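Local coordinates for B12-binding domain-containing protein (Kitasatospora setae, PDB 6WTE) that binds cobalamin and a [4Fe-4S] cluster and, as the radical SAM methylase TsrM, probably transfers methyl groups by a non-radical route, at residues V24-T27 / A28-E32. Numbering follows the deposited sequence.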
loop_
_atom_site.group_PDB
_atom_site.type_symbol
_atom_site.label_atom_id
_atom_site.label_comp_id
_atom_site.label_asym_id
_atom_site.label_seq_id
_atom_site.Cartn_x
_atom_site.Cartn_y
_atom_site.Cartn_z
ATOM N N VAL A 24 -12.997 -2.248 -8.190
ATOM C CA VAL A 24 -13.611 -0.933 -8.023
ATOM C C VAL A 24 -13.838 -0.281 -9.383
ATOM O O VAL A 24 -14.923 0.240 -9.671
ATOM C CB VAL A 24 -12.739 -0.038 -7.121
ATOM C CG1 VAL A 24 -13.412 1.313 -6.915
ATOM C CG2 VAL A 24 -12.467 -0.708 -5.773
ATOM N N LEU A 25 -12.811 -0.299 -10.234
ATOM C CA LEU A 25 -12.917 0.345 -11.542
ATOM C C LEU A 25 -13.911 -0.377 -12.438
ATOM O O LEU A 25 -14.660 0.268 -13.184
ATOM C CB LEU A 25 -11.544 0.402 -12.208
ATOM C CG LEU A 25 -10.456 1.160 -11.462
ATOM C CD1 LEU A 25 -9.153 1.080 -12.261
ATOM C CD2 LEU A 25 -10.870 2.610 -11.252
ATOM N N THR A 26 -13.926 -1.713 -12.387
ATOM C CA THR A 26 -14.864 -2.477 -13.203
ATOM C C THR A 26 -16.301 -2.123 -12.847
ATOM O O THR A 26 -17.130 -1.887 -13.730
ATOM C CB THR A 26 -14.617 -3.978 -13.035
ATOM O OG1 THR A 26 -13.328 -4.321 -13.565
ATOM C CG2 THR A 26 -15.712 -4.795 -13.737
ATOM N N THR A 27 -16.607 -2.054 -11.547
ATOM C CA THR A 27 -17.975 -1.751 -11.128
ATOM C C THR A 27 -18.434 -0.409 -11.682
ATOM O O THR A 27 -19.513 -0.303 -12.276
ATOM C CB THR A 27 -18.072 -1.759 -9.602
ATOM O OG1 THR A 27 -17.841 -3.087 -9.123
ATOM C CG2 THR A 27 -19.451 -1.294 -9.143
ATOM N N ALA A 28 -17.611 0.627 -11.507
ATOM C CA ALA A 28 -17.986 1.962 -11.957
ATOM C C ALA A 28 -18.154 2.003 -13.471
ATOM O O ALA A 28 -19.131 2.558 -13.987
ATOM C CB ALA A 28 -16.934 2.971 -11.503
ATOM N N LEU A 29 -17.203 1.423 -14.199
ATOM C CA LEU A 29 -17.278 1.455 -15.655
ATOM C C LEU A 29 -18.488 0.682 -16.164
ATOM O O LEU A 29 -19.206 1.156 -17.049
ATOM C CB LEU A 29 -15.991 0.899 -16.250
ATOM C CG LEU A 29 -14.780 1.828 -16.226
ATOM C CD1 LEU A 29 -13.550 1.022 -16.582
ATOM C CD2 LEU A 29 -14.986 2.984 -17.201
ATOM N N GLU A 30 -18.745 -0.500 -15.598
ATOM C CA GLU A 30 -19.913 -1.269 -16.017
ATOM C C GLU A 30 -21.209 -0.530 -15.704
ATOM O O GLU A 30 -22.145 -0.535 -16.513
ATOM C CB GLU A 30 -19.906 -2.646 -15.349
ATOM C CG GLU A 30 -18.837 -3.582 -15.889
ATOM C CD GLU A 30 -18.897 -4.961 -15.258
ATOM O OE1 GLU A 30 -19.482 -5.087 -14.164
ATOM O OE2 GLU A 30 -18.357 -5.914 -15.859
ATOM N N ASP A 31 -21.283 0.117 -14.535
ATOM C CA ASP A 31 -22.486 0.856 -14.173
ATOM C C ASP A 31 -22.732 2.042 -15.097
ATOM O O ASP A 31 -23.879 2.481 -15.228
ATOM C CB ASP A 31 -22.407 1.331 -12.717
ATOM C CG ASP A 31 -22.567 0.195 -11.715
ATOM O OD1 ASP A 31 -22.791 -0.961 -12.132
ATOM O OD2 ASP A 31 -22.473 0.460 -10.501
ATOM N N GLU A 32 -21.688 2.566 -15.736
ATOM C CA GLU A 32 -21.809 3.659 -16.693
ATOM C C GLU A 32 -21.962 3.176 -18.128
ATOM O O GLU A 32 -21.899 3.989 -19.055
ATOM C CB GLU A 32 -20.600 4.590 -16.587
ATOM C CG GLU A 32 -20.554 5.391 -15.296
ATOM C CD GLU A 32 -21.692 6.388 -15.185
ATOM O OE1 GLU A 32 -22.144 6.900 -16.231
ATOM O OE2 GLU A 32 -22.138 6.656 -14.050
#
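T26 and E30 run side by side, one turn apart, near the C-terminal end of helix 20-31, which links the parallel strands 4-9 and 35-40 in the beta-alpha-beta unit of the B12-binding domain. The methyl CG2 of T26 sits over the flat face of the E30 carboxylate, 3.5 Å from CD. It gets there because CG2 stands anti to the backbone N, with chi1 -66° keeping OG1 beside that N, where the hydroxyl bonds back to L22 O. E30 runs straight out past CG (chi2 -177°), and its CG rests 3.2 Å from T26 O, the same carbonyl that takes the E30 amide in a 2.8 Å bond from E30 N to T26 O. Its OE1 is claimed outside the helix by salt bridges to R198 and R200. With an alanine here, the T26 methyl would probably lose the carboxylate face it sits on, and R200 this salt-bridge mate, while R198 would keep D31.

The next pair differs: T27 O, which also accepts the D31 amide, stands over the face of the D31 carboxylate, 3.1 Å from CG, and T27 CG2 lies 3.7 Å from D31 OD2. T27 OG1 is shared between D23 O and the backbone N of R198, and D31 OD1 pairs with the R198 guanidinium, so the loop carrying that arginine is held along this side of the helix.

Elsewhere on the helix the contacts are greasy: L25 packs on L7 of strand 4-9 and, like V24, touches the cobalamin, whereas L29 reaches V5, V36 and L133. L29 folds its CG over the preceding turn, 3.4 Å from L25 O, and its amide N bonds to the same oxygen at 3.0 Å.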